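TerD domain-containing protein (Streptomyces avermitilis, PDB 2QNG) is of unknown biological function but binds two calcium ions and belongs to the CAPAB/TerDEXZ family. Local coordinates at residues A55-A60 / G80-N85; L102-L107 / A112-G117. One frame throughout, in Å; residues are numbered along the deposited sequence.

Contact 1: residues A55-A60 / G80-N85; sequences AATFLA and GTIYLN
Two torsions at Ile82 divide its branches between two partners in the strand 51-59. With chi1 at -68°, CG1 lies anti to the carbonyl carbon and CG2 anti to the backbone N; chi2 of 168° then extends the longer arm so that its CD1 ends 3.6 Å from Thr57 CG2. The shorter branch serves the other partner: Ile82 CG2 stands 4.1 Å from Ala55 CB. Thr57 is set to receive this arm because its chi1 of 59° turns the methyl beside its own backbone N, and the Thr57 methyl and the Ile82 arm lie alongside each other, pointing opposite ways. The same rotation leaves Thr57 OG1 to take a weak hydrogen bond from the backbone N of Tyr69, so the residue gives its methyl to the apolar contact and its hydroxyl to the neighbouring strand. The contact is thus a bridge between the two antiparallel sheets of the TerD domain: residues 55-59 belong to one and residues 82-85 to an outermost strand of the other. A bound calcium ion lies about 14 Å from the side chain of Ala55, so this is structural packing away from the metal sites. The CA atoms of Ala55 and Ile82 are 7.9 Å apart, too far for backbone pairing and consistent with layers joined through side chains. All three touching residues are buried, and 108 Å² is buried, both sides summed, in keeping with a single isoleucine reaching across. Other residues complete the packing: Met100 lies against Ala55, and Val71 against Ile82.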
loop_
_atom_site.group_PDB
_atom_site.type_symbol
_atom_site.label_atom_id
_atom_site.label_comp_id
_atom_site.label_asym_id
_atom_site.label_seq_id
_atom_site.Cartn_x
_atom_site.Cartn_y
_atom_site.Cartn_z
ATOM N N ALA A 55 0.331 -1.930 -4.530
ATOM C CA ALA A 55 1.728 -1.568 -4.778
ATOM C C ALA A 55 1.912 -1.240 -6.247
ATOM O O ALA A 55 1.258 -1.843 -7.102
ATOM C CB ALA A 55 2.659 -2.689 -4.364
ATOM N N ALA A 56 2.842 -0.331 -6.529
ATOM C CA ALA A 56 3.175 0.022 -7.897
ATOM C C ALA A 56 4.675 0.020 -8.056
ATOM O O ALA A 56 5.390 0.480 -7.159
ATOM C CB ALA A 56 2.580 1.369 -8.286
ATOM N N THR A 57 5.147 -0.518 -9.189
ATOM C CA THR A 57 6.577 -0.480 -9.516
ATOM C C THR A 57 6.812 0.564 -10.597
ATOM O O THR A 57 5.917 0.845 -11.422
ATOM C CB THR A 57 7.063 -1.827 -10.024
ATOM O OG1 THR A 57 6.282 -2.134 -11.173
ATOM C CG2 THR A 57 6.864 -2.884 -8.923
ATOM N N PHE A 58 8.022 1.136 -10.588
ATOM C CA PHE A 58 8.402 2.176 -11.557
ATOM C C PHE A 58 9.774 1.910 -12.146
ATOM O O PHE A 58 10.673 1.412 -11.473
ATOM C CB PHE A 58 8.345 3.570 -10.922
ATOM C CG PHE A 58 7.003 3.890 -10.353
ATOM C CD1 PHE A 58 6.056 4.580 -11.113
ATOM C CD2 PHE A 58 6.665 3.442 -9.079
ATOM C CE1 PHE A 58 4.788 4.801 -10.604
ATOM C CE2 PHE A 58 5.401 3.680 -8.555
ATOM C CZ PHE A 58 4.455 4.357 -9.317
ATOM N N LEU A 59 9.921 2.274 -13.411
ATOM C CA LEU A 59 11.126 1.960 -14.154
ATOM C C LEU A 59 12.209 2.973 -13.853
ATOM O O LEU A 59 11.923 4.156 -13.602
ATOM C CB LEU A 59 10.831 1.995 -15.658
ATOM C CG LEU A 59 9.802 0.995 -16.199
ATOM C CD1 LEU A 59 9.509 1.237 -17.667
ATOM C CD2 LEU A 59 10.265 -0.444 -15.951
ATOM N N ALA A 60 13.466 2.535 -13.923
ATOM C CA ALA A 60 14.606 3.434 -13.736
ATOM C C ALA A 60 14.532 4.722 -14.575
ATOM O O ALA A 60 14.890 5.797 -14.097
ATOM C CB ALA A 60 15.906 2.692 -14.003
ATOM N N GLY A 80 5.841 -12.423 -9.816
ATOM C CA GLY A 80 5.675 -13.137 -8.531
ATOM C C GLY A 80 6.477 -12.603 -7.326
ATOM O O GLY A 80 6.590 -13.255 -6.275
ATOM N N THR A 81 7.066 -11.428 -7.489
ATOM C CA THR A 81 7.953 -10.894 -6.465
ATOM C C THR A 81 7.214 -10.023 -5.467
ATOM O O THR A 81 7.738 -9.770 -4.398
ATOM C CB THR A 81 9.114 -10.089 -7.072
ATOM O OG1 THR A 81 8.599 -8.988 -7.834
ATOM C CG2 THR A 81 9.946 -10.992 -7.989
ATOM N N ILE A 82 6.018 -9.548 -5.821
ATOM C CA ILE A 82 5.193 -8.718 -4.939
ATOM C C ILE A 82 3.842 -9.402 -4.965
ATOM O O ILE A 82 3.322 -9.702 -6.053
ATOM C CB ILE A 82 5.045 -7.281 -5.461
ATOM C CG1 ILE A 82 6.387 -6.539 -5.396
ATOM C CG2 ILE A 82 3.981 -6.524 -4.677
ATOM C CD1 ILE A 82 6.432 -5.206 -6.151
ATOM N N TYR A 83 3.298 -9.706 -3.785
ATOM C CA TYR A 83 2.090 -10.517 -3.741
ATOM C C TYR A 83 1.272 -10.255 -2.494
ATOM O O TYR A 83 1.823 -10.023 -1.411
ATOM C CB TYR A 83 2.405 -12.023 -3.873
ATOM C CG TYR A 83 3.509 -12.570 -2.997
ATOM C CD1 TYR A 83 3.214 -13.216 -1.796
ATOM C CD2 TYR A 83 4.852 -12.435 -3.372
ATOM C CE1 TYR A 83 4.219 -13.735 -0.984
ATOM C CE2 TYR A 83 5.873 -12.943 -2.562
ATOM C CZ TYR A 83 5.550 -13.611 -1.386
ATOM O OH TYR A 83 6.575 -14.118 -0.602
ATOM N N LEU A 84 -0.044 -10.300 -2.668
ATOM C CA LEU A 84 -0.951 -10.143 -1.561
ATOM C C LEU A 84 -1.059 -11.513 -0.877
ATOM O O LEU A 84 -1.311 -12.534 -1.530
ATOM C CB LEU A 84 -2.307 -9.626 -2.062
ATOM C CG LEU A 84 -3.316 -9.184 -1.016
ATOM C CD1 LEU A 84 -2.873 -7.902 -0.353
ATOM C CD2 LEU A 84 -4.639 -8.996 -1.709
ATOM N N ASN A 85 -0.825 -11.540 0.426
ATOM C CA ASN A 85 -0.880 -12.806 1.191
ATOM C C ASN A 85 -2.308 -13.108 1.619
ATOM O O ASN A 85 -2.727 -14.271 1.662
ATOM C CB ASN A 85 0.040 -12.728 2.423
ATOM C CG ASN A 85 1.452 -12.304 2.045
ATOM O OD1 ASN A 85 1.819 -11.153 2.193
ATOM N ND2 ASN A 85 2.205 -13.210 1.475
#

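Contact 2: residues L102-L107 / A112-G117; sequences LELNRL and ARVVVG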
loop_
_atom_site.group_PDB
_atom_site.type_symbol
_atom_site.label_atom_id
_atom_site.label_comp_id
_atom_site.label_asym_id
_atom_site.label_seq_id
_atom_site.Cartn_x
_atom_site.Cartn_y
_atom_site.Cartn_z
ATOM N N LEU A 102 6.601 -7.783 -0.355
ATOM C CA LEU A 102 7.376 -7.240 -1.461
ATOM C C LEU A 102 8.796 -7.761 -1.369
ATOM O O LEU A 102 9.540 -7.371 -0.485
ATOM C CB LEU A 102 7.359 -5.707 -1.417
ATOM C CG LEU A 102 5.918 -5.133 -1.402
ATOM C CD1 LEU A 102 5.432 -4.797 0.008
ATOM C CD2 LEU A 102 5.866 -3.904 -2.263
ATOM N N GLU A 103 9.138 -8.689 -2.256
ATOM C CA GLU A 103 10.482 -9.270 -2.300
ATOM C C GLU A 103 11.366 -8.352 -3.123
ATOM O O GLU A 103 11.750 -8.665 -4.274
ATOM C CB GLU A 103 10.445 -10.728 -2.811
ATOM C CG GLU A 103 9.751 -11.603 -1.743
ATOM C CD GLU A 103 9.526 -13.080 -2.065
ATOM O OE1 GLU A 103 9.823 -13.500 -3.146
ATOM O OE2 GLU A 103 9.005 -13.794 -1.188
ATOM N N LEU A 104 11.712 -7.216 -2.524
ATOM C CA LEU A 104 12.397 -6.162 -3.265
ATOM C C LEU A 104 13.736 -6.621 -3.830
ATOM O O LEU A 104 14.131 -6.240 -4.944
ATOM C CB LEU A 104 12.631 -4.952 -2.359
ATOM C CG LEU A 104 11.386 -4.181 -1.872
ATOM C CD1 LEU A 104 11.770 -3.040 -0.982
ATOM C CD2 LEU A 104 10.539 -3.678 -3.033
ATOM N N ASN A 105 14.453 -7.451 -3.067
ATOM C CA ASN A 105 15.745 -7.976 -3.549
ATOM C C ASN A 105 15.625 -8.661 -4.909
ATOM O O ASN A 105 16.569 -8.626 -5.712
ATOM C CB ASN A 105 16.302 -8.961 -2.504
ATOM C CG ASN A 105 17.628 -9.552 -2.904
ATOM O OD1 ASN A 105 18.579 -8.833 -3.113
ATOM N ND2 ASN A 105 17.690 -10.876 -2.984
ATOM N N ARG A 106 14.490 -9.343 -5.121
ATOM C CA ARG A 106 14.288 -10.103 -6.342
ATOM C C ARG A 106 13.839 -9.278 -7.544
ATOM O O ARG A 106 13.806 -9.823 -8.665
ATOM C CB ARG A 106 13.283 -11.234 -6.116
ATOM C CG ARG A 106 13.756 -12.310 -5.135
ATOM C CD ARG A 106 12.622 -13.384 -4.960
ATOM N NE ARG A 106 12.195 -13.954 -6.250
ATOM C CZ ARG A 106 10.954 -14.337 -6.578
ATOM N NH1 ARG A 106 9.917 -14.222 -5.741
ATOM N NH2 ARG A 106 10.739 -14.839 -7.787
ATOM N N LEU A 107 13.456 -8.013 -7.337
ATOM C CA LEU A 107 13.038 -7.180 -8.474
ATOM C C LEU A 107 14.178 -6.953 -9.450
ATOM O O LEU A 107 15.305 -6.624 -9.050
ATOM C CB LEU A 107 12.531 -5.817 -8.013
ATOM C CG LEU A 107 11.104 -5.771 -7.524
ATOM C CD1 LEU A 107 10.799 -4.420 -6.893
ATOM C CD2 LEU A 107 10.117 -6.039 -8.666
ATOM N N ALA A 112 13.307 0.732 -10.292
ATOM C CA ALA A 112 14.097 1.539 -9.395
ATOM C C ALA A 112 13.324 2.085 -8.218
ATOM O O ALA A 112 13.921 2.604 -7.272
ATOM C CB ALA A 112 14.733 2.694 -10.165
ATOM N N ARG A 113 11.996 1.957 -8.263
ATOM C CA ARG A 113 11.171 2.536 -7.217
ATOM C C ARG A 113 9.887 1.751 -7.082
ATOM O O ARG A 113 9.347 1.254 -8.064
ATOM C CB ARG A 113 10.879 4.002 -7.549
ATOM C CG ARG A 113 9.993 4.746 -6.555
ATOM C CD ARG A 113 10.076 6.283 -6.797
ATOM N NE ARG A 113 9.167 7.036 -5.931
ATOM C CZ ARG A 113 7.960 7.459 -6.301
ATOM N NH1 ARG A 113 7.507 7.220 -7.525
ATOM N NH2 ARG A 113 7.219 8.150 -5.439
ATOM N N VAL A 114 9.451 1.600 -5.832
ATOM C CA VAL A 114 8.183 0.937 -5.516
ATOM C C VAL A 114 7.444 1.829 -4.537
ATOM O O VAL A 114 8.035 2.305 -3.560
ATOM C CB VAL A 114 8.423 -0.448 -4.855
ATOM C CG1 VAL A 114 7.074 -1.125 -4.480
ATOM C CG2 VAL A 114 9.195 -1.333 -5.795
ATOM N N VAL A 115 6.151 2.040 -4.797
ATOM C CA VAL A 115 5.297 2.799 -3.897
ATOM C C VAL A 115 4.207 1.874 -3.385
ATOM O O VAL A 115 3.638 1.102 -4.148
ATOM C CB VAL A 115 4.660 4.034 -4.600
ATOM C CG1 VAL A 115 3.772 4.812 -3.623
ATOM C CG2 VAL A 115 5.784 4.958 -5.103
ATOM N N VAL A 116 3.946 1.928 -2.089
ATOM C CA VAL A 116 2.845 1.177 -1.510
ATOM C C VAL A 116 1.765 2.120 -0.996
ATOM O O VAL A 116 2.058 3.246 -0.605
ATOM C CB VAL A 116 3.320 0.233 -0.369
ATOM C CG1 VAL A 116 4.099 -0.909 -0.942
ATOM C CG2 VAL A 116 4.175 0.966 0.653
ATOM N N GLY A 117 0.522 1.662 -1.033
ATOM C CA GLY A 117 -0.597 2.503 -0.608
ATOM C C GLY A 117 -1.761 1.692 -0.127
ATOM O O GLY A 117 -1.772 0.454 -0.241
#
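Val114 meets three leucines of 102-107, dividing them between its two methyls. Its chi1 of 178° puts CG1 anti to the backbone N, 3.8 Å from Leu102 CD2, while CG2 lies beside that N and takes the other two. Leu107 CD1 approaches this second methyl to 3.6 Å, and Leu104 CD2 stands 3.9 Å from the same Val114 CG2. At the next residue, Val115, CB is on the other face of the sheet, where Phe58 and Thr161 pack. The CB of Val116 is again directed toward 102-107, and its CG1 lies 3.7 Å from Leu102 CD2; one leucine methyl therefore touches both valines. The face carrying Val114 and Val116 is part of a beta sandwich: 112-117 runs in one sheet, whereas 102-107 leaves the end of strand 98-102 in the other and turns back toward it. The turn is compact, beginning with an inverse gamma turn centred on Glu103 and continuing as a 3-10 segment at 104-106. On the side facing away from the valines, Arg106 NH1 donates to Glu103 OE1 at 2.7 Å, with an N-H...O angle of 161° and the acceptor only 5° out of the guanidinium plane. This salt bridge links two residues of the turn, while Phe165 and Val33 pack beside Leu104, and Val162 and Leu35 beside Val116.

How the contacts relate
After strand 33-40, the chain runs along strand 51-59, crosses by way of strand 69-71 in the same sheet, and enters strand 82-86 in the opposite sheet, where contact 1 closes a loop with 19 residues between its segments. It then passes into strand 98-102, and after residues 108-110 it enters strand 111-120, back in the sheet of 51-59, closing contact 2. The loops lie in series, neither nested nor crossed, but their centres are only 5 Å apart. Contact 1 joins strand 51-59 to the edge strand 82-86, and contact 2 joins strand 111-120 to the segment following strand 98-102, so both link the two sheets. Tyr83 OH lies 2.5 Å from Glu103 OE2, a probable hydrogen bond.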